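Local coordinates for protein glucokinase (Streptomyces griseus, PDB 3VGL) that probably catalyses the ATP-dependent phosphorylation of D-glucose to glucose 6-phosphate, as a zinc-containing glucokinase of the ROK family, at residues A78-W83 against L130-G135; F155-V160 against L165-G170; R159-G164 against E176-G181. All blocks are in the same frame, centred on the assembly; numbering follows the deposited sequence.

Interaction 1 of 3, residues A78-W83 against L130-G135; sequences APNIDW and LGTGLG. With ANP (phosphoaminophosphonic acid-adenylate ester), chain E; BGC (beta-D-glucopyranose), chain D.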
loop_
_atom_site.group_PDB
_atom_site.type_symbol
_atom_site.label_atom_id
_atom_site.label_comp_id
_atom_site.label_asym_id
_atom_site.label_seq_id
_atom_site.Cartn_x
_atom_site.Cartn_y
_atom_site.Cartn_z
ATOM N N ALA A 78 -9.693 -0.917 -24.800
ATOM C CA ALA A 78 -8.853 -2.093 -24.413
ATOM C C ALA A 78 -7.494 -1.663 -23.865
ATOM O O ALA A 78 -6.840 -0.818 -24.456
ATOM C CB ALA A 78 -8.660 -3.029 -25.578
ATOM N N PRO A 79 -7.068 -2.231 -22.714
ATOM C CA PRO A 79 -5.788 -1.803 -22.153
ATOM C C PRO A 79 -4.552 -2.348 -22.856
ATOM O O PRO A 79 -3.486 -1.708 -22.800
ATOM C CB PRO A 79 -5.833 -2.322 -20.697
ATOM C CG PRO A 79 -6.816 -3.341 -20.690
ATOM C CD PRO A 79 -7.838 -3.058 -21.779
ATOM N N ASN A 80 -4.663 -3.513 -23.500
ATOM C CA ASN A 80 -3.491 -4.191 -24.034
ATOM C C ASN A 80 -3.560 -4.408 -25.553
ATOM O O ASN A 80 -2.720 -5.077 -26.119
ATOM C CB ASN A 80 -3.272 -5.519 -23.293
ATOM C CG ASN A 80 -3.114 -5.313 -21.796
ATOM O OD1 ASN A 80 -2.312 -4.494 -21.363
ATOM N ND2 ASN A 80 -3.896 -6.054 -21.004
ATOM N N ILE A 81 -4.580 -3.825 -26.173
ATOM C CA ILE A 81 -4.785 -3.876 -27.625
ATOM C C ILE A 81 -5.211 -2.456 -28.025
ATOM O O ILE A 81 -5.918 -1.792 -27.281
ATOM C CB ILE A 81 -5.891 -4.902 -27.997
ATOM C CG1 ILE A 81 -5.445 -6.332 -27.670
ATOM C CG2 ILE A 81 -6.269 -4.812 -29.504
ATOM C CD1 ILE A 81 -6.559 -7.319 -27.714
ATOM N N ASP A 82 -4.847 -2.014 -29.222
ATOM C CA ASP A 82 -5.192 -0.646 -29.643
ATOM C C ASP A 82 -6.619 -0.541 -30.219
ATOM O O ASP A 82 -6.837 -0.396 -31.439
ATOM C CB ASP A 82 -4.130 -0.092 -30.596
ATOM C CG ASP A 82 -4.287 1.407 -30.857
ATOM O OD1 ASP A 82 -4.838 2.147 -29.995
ATOM O OD2 ASP A 82 -3.830 1.846 -31.929
ATOM N N TRP A 83 -7.587 -0.629 -29.318
ATOM C CA TRP A 83 -8.999 -0.501 -29.653
ATOM C C TRP A 83 -9.585 0.670 -28.857
ATOM O O TRP A 83 -9.500 0.701 -27.629
ATOM C CB TRP A 83 -9.751 -1.779 -29.272
ATOM C CG TRP A 83 -9.699 -2.959 -30.237
ATOM C CD1 TRP A 83 -9.616 -2.920 -31.602
ATOM C CD2 TRP A 83 -9.801 -4.353 -29.885
ATOM N NE1 TRP A 83 -9.656 -4.204 -32.126
ATOM C CE2 TRP A 83 -9.763 -5.098 -31.089
ATOM C CE3 TRP A 83 -9.902 -5.041 -28.668
ATOM C CZ2 TRP A 83 -9.827 -6.507 -31.109
ATOM C CZ3 TRP A 83 -9.985 -6.448 -28.690
ATOM C CH2 TRP A 83 -9.940 -7.155 -29.900
ATOM N N LEU A 130 -6.499 -15.627 -16.553
ATOM C CA LEU A 130 -5.133 -15.145 -16.348
ATOM C C LEU A 130 -4.362 -15.320 -17.637
ATOM O O LEU A 130 -4.094 -16.438 -18.055
ATOM C CB LEU A 130 -4.468 -15.960 -15.226
ATOM C CG LEU A 130 -5.125 -15.883 -13.848
ATOM C CD1 LEU A 130 -4.436 -16.844 -12.892
ATOM C CD2 LEU A 130 -5.078 -14.436 -13.303
ATOM N N GLY A 131 -3.986 -14.204 -18.249
ATOM C CA GLY A 131 -3.344 -14.221 -19.579
ATOM C C GLY A 131 -2.520 -12.971 -19.742
ATOM O O GLY A 131 -1.795 -12.573 -18.822
ATOM N N THR A 132 -2.627 -12.333 -20.906
ATOM C CA THR A 132 -1.969 -11.036 -21.096
ATOM C C THR A 132 -2.424 -10.056 -20.026
ATOM O O THR A 132 -1.620 -9.277 -19.490
ATOM C CB THR A 132 -2.306 -10.472 -22.472
ATOM O OG1 THR A 132 -1.857 -11.414 -23.442
ATOM C CG2 THR A 132 -1.579 -9.161 -22.733
ATOM N N GLY A 133 -3.726 -10.111 -19.756
ATOM C CA GLY A 133 -4.336 -9.345 -18.679
ATOM C C GLY A 133 -5.135 -10.271 -17.776
ATOM O O GLY A 133 -4.993 -11.483 -17.822
ATOM N N LEU A 134 -5.975 -9.694 -16.931
ATOM C CA LEU A 134 -6.877 -10.479 -16.099
ATOM C C LEU A 134 -8.293 -10.088 -16.496
ATOM O O LEU A 134 -8.627 -8.920 -16.478
ATOM C CB LEU A 134 -6.629 -10.226 -14.584
ATOM C CG LEU A 134 -7.455 -11.148 -13.652
ATOM C CD1 LEU A 134 -6.749 -11.363 -12.313
ATOM C CD2 LEU A 134 -8.861 -10.568 -13.365
ATOM N N GLY A 135 -9.077 -11.076 -16.927
ATOM C CA GLY A 135 -10.469 -10.831 -17.302
ATOM C C GLY A 135 -11.421 -11.477 -16.309
ATOM O O GLY A 135 -11.053 -12.359 -15.540
HETATM P PB ANP E . -4.057 -14.021 -24.538
HETATM O O1B ANP E . -4.005 -13.076 -23.333
HETATM O O2B ANP E . -3.538 -13.459 -25.830
HETATM N N3B ANP E . -5.676 -14.523 -24.793
HETATM P PA ANP E . -2.931 -16.206 -22.957
HETATM O O1A ANP E . -2.163 -17.453 -23.404
HETATM O O2A ANP E . -4.236 -16.346 -22.237
HETATM O O3A ANP E . -3.085 -15.267 -24.261
HETATM O "O5'" ANP E . -1.983 -15.292 -22.031
HETATM C "C5'" ANP E . -0.655 -14.934 -22.429
HETATM C "C4'" ANP E . 0.186 -14.686 -21.196
HETATM O "O4'" ANP E . 0.099 -15.808 -20.306
HETATM C "C3'" ANP E . 1.640 -14.547 -21.575
HETATM O "O3'" ANP E . 2.262 -13.743 -20.569
HETATM C "C2'" ANP E . 2.118 -15.971 -21.464
HETATM O "O2'" ANP E . 3.514 -16.049 -21.235
HETATM C "C1'" ANP E . 1.328 -16.531 -20.289
HETATM N N9 ANP E . 0.967 -17.943 -20.507
HETATM C C8 ANP E . 0.145 -18.451 -21.444
HETATM N N7 ANP E . 0.054 -19.814 -21.317
HETATM C C5 ANP E . 0.818 -20.144 -20.261
HETATM C C6 ANP E . 1.210 -21.398 -19.557
HETATM N N6 ANP E . 0.728 -22.603 -19.955
HETATM N N1 ANP E . 2.029 -21.279 -18.489
HETATM C C2 ANP E . 2.539 -20.102 -18.051
HETATM N N3 ANP E . 2.233 -18.930 -18.655
HETATM C C4 ANP E . 1.414 -18.917 -19.725
HETATM C C2 BGC D . -9.208 -6.280 -20.357
HETATM C C3 BGC D . -10.411 -7.218 -20.298
HETATM C C4 BGC D . -10.050 -8.625 -20.778
HETATM C C5 BGC D . -8.821 -9.080 -20.009
HETATM C C6 BGC D . -8.352 -10.473 -20.442
HETATM C C1 BGC D . -8.062 -6.914 -19.577
HETATM O O1 BGC D . -6.897 -6.143 -19.680
HETATM O O2 BGC D . -9.582 -5.059 -19.689
HETATM O O3 BGC D . -11.459 -6.721 -21.071
HETATM O O4 BGC D . -11.121 -9.506 -20.491
HETATM O O5 BGC D . -7.743 -8.171 -20.173
HETATM O O6 BGC D . -8.028 -10.493 -21.822
#

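Interaction 2 of 3, residues F155-V160 against L165-G170; sequences FGHIRV and LLCGCG. With ZN (zinc ion), chain B; BGC (beta-D-glucopyranose), chain D.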
loop_
_atom_site.group_PDB
_atom_site.type_symbol
_atom_site.label_atom_id
_atom_site.label_comp_id
_atom_site.label_asym_id
_atom_site.label_seq_id
_atom_site.Cartn_x
_atom_site.Cartn_y
_atom_site.Cartn_z
ATOM N N PHE A 155 -12.663 -7.176 -13.844
ATOM C CA PHE A 155 -11.995 -7.404 -12.565
ATOM C C PHE A 155 -10.507 -7.026 -12.600
ATOM O O PHE A 155 -9.896 -6.706 -11.560
ATOM C CB PHE A 155 -12.029 -8.895 -12.196
ATOM C CG PHE A 155 -13.409 -9.497 -12.080
ATOM C CD1 PHE A 155 -14.544 -8.721 -11.829
ATOM C CD2 PHE A 155 -13.538 -10.880 -12.149
ATOM C CE1 PHE A 155 -15.814 -9.336 -11.698
ATOM C CE2 PHE A 155 -14.774 -11.496 -12.029
ATOM C CZ PHE A 155 -15.918 -10.733 -11.810
ATOM N N GLY A 156 -9.927 -7.054 -13.799
ATOM C CA GLY A 156 -8.497 -6.761 -13.947
ATOM C C GLY A 156 -8.113 -5.365 -13.531
ATOM O O GLY A 156 -6.956 -5.097 -13.259
ATOM N N HIS A 157 -9.110 -4.466 -13.466
ATOM C CA HIS A 157 -8.828 -3.064 -13.155
ATOM C C HIS A 157 -9.394 -2.600 -11.829
ATOM O O HIS A 157 -9.454 -1.407 -11.542
ATOM C CB HIS A 157 -9.234 -2.170 -14.351
ATOM C CG HIS A 157 -8.685 -2.696 -15.623
ATOM N ND1 HIS A 157 -7.343 -2.607 -15.935
ATOM C CD2 HIS A 157 -9.260 -3.473 -16.581
ATOM C CE1 HIS A 157 -7.127 -3.261 -17.067
ATOM N NE2 HIS A 157 -8.267 -3.797 -17.476
ATOM N N ILE A 158 -9.735 -3.565 -10.980
ATOM C CA ILE A 158 -9.994 -3.260 -9.563
ATOM C C ILE A 158 -8.649 -2.886 -8.946
ATOM O O ILE A 158 -7.633 -3.519 -9.222
ATOM C CB ILE A 158 -10.529 -4.523 -8.831
ATOM C CG1 ILE A 158 -11.925 -4.872 -9.374
ATOM C CG2 ILE A 158 -10.561 -4.319 -7.302
ATOM C CD1 ILE A 158 -12.270 -6.338 -9.047
ATOM N N ARG A 159 -8.619 -1.856 -8.121
ATOM C CA ARG A 159 -7.345 -1.373 -7.560
ATOM C C ARG A 159 -7.008 -2.185 -6.327
ATOM O O ARG A 159 -7.734 -2.142 -5.312
ATOM C CB ARG A 159 -7.470 0.094 -7.175
ATOM C CG ARG A 159 -6.158 0.646 -6.660
ATOM C CD ARG A 159 -6.270 2.088 -6.196
ATOM N NE ARG A 159 -7.041 2.210 -4.956
ATOM C CZ ARG A 159 -7.166 3.341 -4.277
ATOM N NH1 ARG A 159 -7.920 3.381 -3.178
ATOM N NH2 ARG A 159 -6.512 4.428 -4.684
ATOM N N VAL A 160 -5.939 -2.944 -6.424
ATOM C CA VAL A 160 -5.494 -3.759 -5.296
ATOM C C VAL A 160 -4.350 -3.111 -4.524
ATOM O O VAL A 160 -4.208 -3.397 -3.328
ATOM C CB VAL A 160 -5.155 -5.224 -5.688
ATOM C CG1 VAL A 160 -6.405 -5.905 -6.259
ATOM C CG2 VAL A 160 -3.990 -5.322 -6.657
ATOM N N LEU A 165 1.377 -0.353 -9.391
ATOM C CA LEU A 165 1.965 -0.465 -10.731
ATOM C C LEU A 165 1.125 0.198 -11.822
ATOM O O LEU A 165 -0.089 0.075 -11.818
ATOM C CB LEU A 165 2.070 -1.956 -11.070
ATOM C CG LEU A 165 3.211 -2.687 -10.365
ATOM C CD1 LEU A 165 2.996 -4.208 -10.523
ATOM C CD2 LEU A 165 4.597 -2.245 -10.929
ATOM N N LEU A 166 1.783 0.852 -12.782
ATOM C CA LEU A 166 1.085 1.370 -13.962
ATOM C C LEU A 166 0.426 0.261 -14.763
ATOM O O LEU A 166 1.064 -0.763 -15.044
ATOM C CB LEU A 166 2.072 2.126 -14.856
ATOM C CG LEU A 166 2.740 3.370 -14.291
ATOM C CD1 LEU A 166 3.872 3.757 -15.230
ATOM C CD2 LEU A 166 1.746 4.504 -14.145
ATOM N N CYS A 167 -0.821 0.511 -15.173
ATOM C CA CYS A 167 -1.589 -0.432 -15.991
ATOM C C CYS A 167 -1.865 0.138 -17.375
ATOM O O CYS A 167 -1.884 1.347 -17.534
ATOM C CB CYS A 167 -2.931 -0.761 -15.300
ATOM S SG CYS A 167 -3.886 -2.079 -16.077
ATOM N N GLY A 168 -2.056 -0.732 -18.368
ATOM C CA GLY A 168 -2.424 -0.333 -19.724
ATOM C C GLY A 168 -3.714 0.464 -19.807
ATOM O O GLY A 168 -3.939 1.199 -20.783
ATOM N N CYS A 169 -4.565 0.342 -18.783
ATOM C CA CYS A 169 -5.804 1.122 -18.751
ATOM C C CYS A 169 -5.585 2.593 -18.421
ATOM O O CYS A 169 -6.514 3.401 -18.549
ATOM C CB CYS A 169 -6.809 0.503 -17.782
ATOM S SG CYS A 169 -6.347 0.775 -16.040
ATOM N N GLY A 170 -4.375 2.928 -17.996
ATOM C CA GLY A 170 -4.037 4.299 -17.626
ATOM C C GLY A 170 -4.068 4.593 -16.139
ATOM O O GLY A 170 -3.664 5.694 -15.696
HETATM ZN ZN ZN B . -5.887 -1.274 -15.194
HETATM C C2 BGC D . -9.208 -6.280 -20.357
HETATM C C3 BGC D . -10.411 -7.218 -20.298
HETATM C C4 BGC D . -10.050 -8.625 -20.778
HETATM C C5 BGC D . -8.821 -9.080 -20.009
HETATM C C6 BGC D . -8.352 -10.473 -20.442
HETATM C C1 BGC D . -8.062 -6.914 -19.577
HETATM O O1 BGC D . -6.897 -6.143 -19.680
HETATM O O2 BGC D . -9.582 -5.059 -19.689
HETATM O O3 BGC D . -11.459 -6.721 -21.071
HETATM O O4 BGC D . -11.121 -9.506 -20.491
HETATM O O5 BGC D . -7.743 -8.171 -20.173
HETATM O O6 BGC D . -8.028 -10.493 -21.822
#

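Interaction 3 of 3, residues R159-G164 against E176-G181; sequences RVVPDG and EQYASG. With BGC (beta-D-glucopyranose), chain D; ANP (phosphoaminophosphonic acid-adenylate ester), chain E.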
loop_
_atom_site.group_PDB
_atom_site.type_symbol
_atom_site.label_atom_id
_atom_site.label_comp_id
_atom_site.label_asym_id
_atom_site.label_seq_id
_atom_site.Cartn_x
_atom_site.Cartn_y
_atom_site.Cartn_z
ATOM N N ARG A 159 -8.619 -1.856 -8.121
ATOM C CA ARG A 159 -7.345 -1.373 -7.560
ATOM C C ARG A 159 -7.008 -2.185 -6.327
ATOM O O ARG A 159 -7.734 -2.142 -5.312
ATOM C CB ARG A 159 -7.470 0.094 -7.175
ATOM C CG ARG A 159 -6.158 0.646 -6.660
ATOM C CD ARG A 159 -6.270 2.088 -6.196
ATOM N NE ARG A 159 -7.041 2.210 -4.956
ATOM C CZ ARG A 159 -7.166 3.341 -4.277
ATOM N NH1 ARG A 159 -7.920 3.381 -3.178
ATOM N NH2 ARG A 159 -6.512 4.428 -4.684
ATOM N N VAL A 160 -5.939 -2.944 -6.424
ATOM C CA VAL A 160 -5.494 -3.759 -5.296
ATOM C C VAL A 160 -4.350 -3.111 -4.524
ATOM O O VAL A 160 -4.208 -3.397 -3.328
ATOM C CB VAL A 160 -5.155 -5.224 -5.688
ATOM C CG1 VAL A 160 -6.405 -5.905 -6.259
ATOM C CG2 VAL A 160 -3.990 -5.322 -6.657
ATOM N N VAL A 161 -3.549 -2.250 -5.173
ATOM C CA VAL A 161 -2.461 -1.546 -4.467
ATOM C C VAL A 161 -2.642 -0.065 -4.736
ATOM O O VAL A 161 -2.442 0.377 -5.865
ATOM C CB VAL A 161 -1.049 -1.973 -4.942
ATOM C CG1 VAL A 161 0.025 -1.103 -4.275
ATOM C CG2 VAL A 161 -0.815 -3.444 -4.609
ATOM N N PRO A 162 -3.063 0.714 -3.729
ATOM C CA PRO A 162 -3.174 2.154 -3.992
ATOM C C PRO A 162 -1.824 2.715 -4.469
ATOM O O PRO A 162 -0.778 2.400 -3.886
ATOM C CB PRO A 162 -3.533 2.736 -2.622
ATOM C CG PRO A 162 -4.272 1.583 -1.934
ATOM C CD PRO A 162 -3.459 0.356 -2.346
ATOM N N ASP A 163 -1.872 3.541 -5.513
ATOM C CA ASP A 163 -0.649 4.136 -6.065
ATOM C C ASP A 163 0.345 3.073 -6.528
ATOM O O ASP A 163 1.542 3.341 -6.559
ATOM C CB ASP A 163 -0.020 5.155 -5.085
ATOM C CG ASP A 163 -1.007 6.224 -4.674
ATOM O OD1 ASP A 163 -1.364 7.052 -5.540
ATOM O OD2 ASP A 163 -1.427 6.215 -3.485
ATOM N N GLY A 164 -0.164 1.904 -6.929
ATOM C CA GLY A 164 0.685 0.778 -7.383
ATOM C C GLY A 164 1.120 0.826 -8.839
ATOM O O GLY A 164 1.229 1.877 -9.447
ATOM N N GLU A 176 -4.757 -6.777 -12.427
ATOM C CA GLU A 176 -4.085 -7.498 -13.499
ATOM C C GLU A 176 -2.578 -7.285 -13.537
ATOM O O GLU A 176 -1.851 -8.130 -14.068
ATOM C CB GLU A 176 -4.744 -7.231 -14.847
ATOM C CG GLU A 176 -4.234 -6.102 -15.634
ATOM C CD GLU A 176 -4.731 -6.159 -17.107
ATOM O OE1 GLU A 176 -5.808 -6.717 -17.351
ATOM O OE2 GLU A 176 -4.025 -5.630 -17.998
ATOM N N GLN A 177 -2.080 -6.189 -12.953
ATOM C CA GLN A 177 -0.621 -5.996 -12.885
ATOM C C GLN A 177 0.052 -6.932 -11.888
ATOM O O GLN A 177 1.265 -7.099 -11.948
ATOM C CB GLN A 177 -0.274 -4.532 -12.558
ATOM C CG GLN A 177 -0.750 -3.566 -13.641
ATOM C CD GLN A 177 -0.191 -3.942 -14.989
ATOM O OE1 GLN A 177 1.015 -4.281 -15.118
ATOM N NE2 GLN A 177 -1.049 -3.924 -15.998
ATOM N N TYR A 178 -0.767 -7.555 -11.016
ATOM C CA TYR A 178 -0.271 -8.460 -9.955
ATOM C C TYR A 178 -0.651 -9.906 -10.198
ATOM O O TYR A 178 0.032 -10.814 -9.719
ATOM C CB TYR A 178 -0.783 -8.005 -8.577
ATOM C CG TYR A 178 -0.340 -6.590 -8.271
ATOM C CD1 TYR A 178 0.915 -6.346 -7.726
ATOM C CD2 TYR A 178 -1.133 -5.502 -8.650
ATOM C CE1 TYR A 178 1.356 -5.037 -7.481
ATOM C CE2 TYR A 178 -0.708 -4.191 -8.407
ATOM C CZ TYR A 178 0.538 -3.985 -7.839
ATOM O OH TYR A 178 1.029 -2.705 -7.593
ATOM N N ALA A 179 -1.735 -10.117 -10.935
ATOM C CA ALA A 179 -2.168 -11.489 -11.246
ATOM C C ALA A 179 -2.538 -11.562 -12.726
ATOM O O ALA A 179 -3.586 -11.033 -13.154
ATOM C CB ALA A 179 -3.366 -11.880 -10.379
ATOM N N SER A 180 -1.668 -12.201 -13.491
ATOM C CA SER A 180 -1.865 -12.410 -14.921
ATOM C C SER A 180 -0.690 -13.264 -15.358
ATOM O O SER A 180 0.251 -13.501 -14.565
ATOM C CB SER A 180 -1.867 -11.073 -15.681
ATOM O OG SER A 180 -0.537 -10.564 -15.806
ATOM N N GLY A 181 -0.742 -13.746 -16.600
ATOM C CA GLY A 181 0.434 -14.444 -17.187
ATOM C C GLY A 181 1.626 -13.497 -17.291
ATOM O O GLY A 181 2.766 -13.888 -17.040
HETATM C C2 BGC D . -9.208 -6.280 -20.357
HETATM C C3 BGC D . -10.411 -7.218 -20.298
HETATM C C4 BGC D . -10.050 -8.625 -20.778
HETATM C C5 BGC D . -8.821 -9.080 -20.009
HETATM C C6 BGC D . -8.352 -10.473 -20.442
HETATM C C1 BGC D . -8.062 -6.914 -19.577
HETATM O O1 BGC D . -6.897 -6.143 -19.680
HETATM O O2 BGC D . -9.582 -5.059 -19.689
HETATM O O3 BGC D . -11.459 -6.721 -21.071
HETATM O O4 BGC D . -11.121 -9.506 -20.491
HETATM O O5 BGC D . -7.743 -8.171 -20.173
HETATM O O6 BGC D . -8.028 -10.493 -21.822
HETATM P PB ANP E . -4.057 -14.021 -24.538
HETATM O O1B ANP E . -4.005 -13.076 -23.333
HETATM O O2B ANP E . -3.538 -13.459 -25.830
HETATM N N3B ANP E . -5.676 -14.523 -24.793
HETATM P PA ANP E . -2.931 -16.206 -22.957
HETATM O O1A ANP E . -2.163 -17.453 -23.404
HETATM O O2A ANP E . -4.236 -16.346 -22.237
HETATM O O3A ANP E . -3.085 -15.267 -24.261
HETATM O "O5'" ANP E . -1.983 -15.292 -22.031
HETATM C "C5'" ANP E . -0.655 -14.934 -22.429
HETATM C "C4'" ANP E . 0.186 -14.686 -21.196
HETATM O "O4'" ANP E . 0.099 -15.808 -20.306
HETATM C "C3'" ANP E . 1.640 -14.547 -21.575
HETATM O "O3'" ANP E . 2.262 -13.743 -20.569
HETATM C "C2'" ANP E . 2.118 -15.971 -21.464
HETATM O "O2'" ANP E . 3.514 -16.049 -21.235
HETATM C "C1'" ANP E . 1.328 -16.531 -20.289
HETATM N N9 ANP E . 0.967 -17.943 -20.507
HETATM C C8 ANP E . 0.145 -18.451 -21.444
HETATM N N7 ANP E . 0.054 -19.814 -21.317
HETATM C C5 ANP E . 0.818 -20.144 -20.261
HETATM C C6 ANP E . 1.210 -21.398 -19.557
HETATM N N6 ANP E . 0.728 -22.603 -19.955
HETATM N N1 ANP E . 2.029 -21.279 -18.489
HETATM C C2 ANP E . 2.539 -20.102 -18.051
HETATM N N3 ANP E . 2.233 -18.930 -18.655
HETATM C C4 ANP E . 1.414 -18.917 -19.725
#

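Interaction 1 of 3, residues A78-W83 against L130-G135
Asn-80 faces Thr-132 and Gly-133 in a buried contact across the active-site cleft, where the loop after strand 75-77 meets the turn between strands 125-130 and 134-140, the place of a phosphate-binding hairpin in actin-like kinases. The touch itself is light: Asn-80 CB lies 4.1 Å from Thr-132 CG2, and the amide ND2 passes the bare CA of Gly-133 on its way to Glu-176, its hydrogen-bond partner. A beta carbon on Gly-133 would crowd that ND2 and run into glucose O5. On the nucleotide side, two donors of Thr-132 converge on ANP O1B, the backbone N at 2.9 Å and OG1 at 2.7 Å. They can do so because OG1 sits beside the backbone N (chi1 -59°), leaving CG2 for Asn-80. Pro-79 lays its ring against the sugar, CG 3.0 Å from glucose O1 and CD 3.4 Å from O2. With an alanine here both of those ring carbons are gone, and a gap would probably open between the loop and the sugar's O1 and O2, with the sugar freer to shift. The chemistry implies divided labour: Pro-79 and the Asn-80 amide border a sugar hydrogen-bonded by Glu-176 and Asp-105, while Thr-132 holds the beta phosphate.

Interaction 2 of 3, residues F155-V160 against L165-G170
The zinc site of the ROK family joins these two segments, His-157 from one side and Cys-167 and Cys-169 from the other, the cysteines opening the CXCGXXGCXE signature. The metal is the real bridge. His-157 ND1 binds the zinc ion at 2.1 Å, and Cys-167 SG and Cys-169 SG each bind it at 2.3 Å. Cys-174, further along the signature, supplies the fourth ligand. Because they share one ion, both sulfurs come within 3.5 Å of His-157 ND1, but from different directions: Cys-167 SG lies at the edge of the imidazole, near its plane, whereas Cys-169 SG approaches obliquely. Different first torsions bring the thiolates together from a short stretch of chain, SG being anti to the backbone N in Cys-167 (chi1 -172°) and between N and the carbonyl carbon in Cys-169 (chi1 73°). A type I turn from Cys-167 to Gly-170 sets their spacing, and Gly-170 closes it at a positive phi, where a beta carbon would jam against the carbonyl O of the residue before. Nearby, the backbone N of Arg-159 bonds to Asp-246 of a second subunit, so the site adjoins a subunit interface. The metal also reaches the substrate indirectly: with ND1 committed to zinc, the ring is fixed in rotation, and at its other nitrogen NE2 donates to glucose O2 over 2.9 Å, with an N-H...O angle of 149°.

Interaction 3 of 3, residues R159-G164 against E176-G181
The hydroxyl of Tyr-178 is held by two hydrogen bonds, against Val-161 and Gly-164, the two ends of a beta turn. It accepts a hydrogen bond from Leu-165 N just past the turn and also bonds to the carbonyl O of Asp-163 of a third subunit, so one buried polar atom ties the segment just past the ROK signature to the exit of that turn and to a neighbouring subunit. Carbon closes in around it: Val-161 CB is 3.4 Å from Tyr-178 OH and Gly-164 CA 3.5 Å. A side chain on Gly-164 would collide with this oxygen.

The rest of the contact is apolar. Val-161 lays CG2 over one face of the tyrosine ring in a CH-pi contact, 4.0 Å from the centroid and 30° off the normal, the two side chains crossing at about a right angle. Val-160 instead slides past the ring obliquely, with CG2 3.5 Å from Tyr-178 CD2. The ring reaches both valines because its CG stands beside the backbone N (chi1 -59°). The loop keeps its shape through a type II turn from Val-161 to Gly-164, closed by Gly-164 N to Val-161 O at 2.9 Å.

Glu-176 turns away from this packing toward the sugar, where OE1 accepts a hydrogen bond of 2.6 Å from glucose O1. The same oxygen also takes the backbone N of Leu-134. Further on, Ser-180 caps helix 181-194, whose Gly-181 passes the ANP ribose too closely to admit a side chain. The arrangement is that of the chain leaving the ROK signature at its closing glutamate, where a glucose-binding residue, a subunit contact and the start of a nucleotide-side helix follow within six residues.

How the interactions relate
All three contacts are buried, but interaction 1 lies nearest the chain centre and spans the cleft, with little direct touch and most of its chemistry spent on ligands. Interactions 2 and 3 lie farther out, within one irregular region before helix 181-194, sharing Arg-159 and Val-160; interaction 2 is held by metal bonds, interaction 3 by aromatic and aliphatic packing, and both adjoin neighbouring subunits. Buried contacts can thus do quite different work within one fold. Glucose joins all three. Pro-79 packs on His-157 and the backbone at Cys-169, linking interactions 1 and 2, while the Gly-156 O to Glu-176 N hydrogen bond ties 2 to 3.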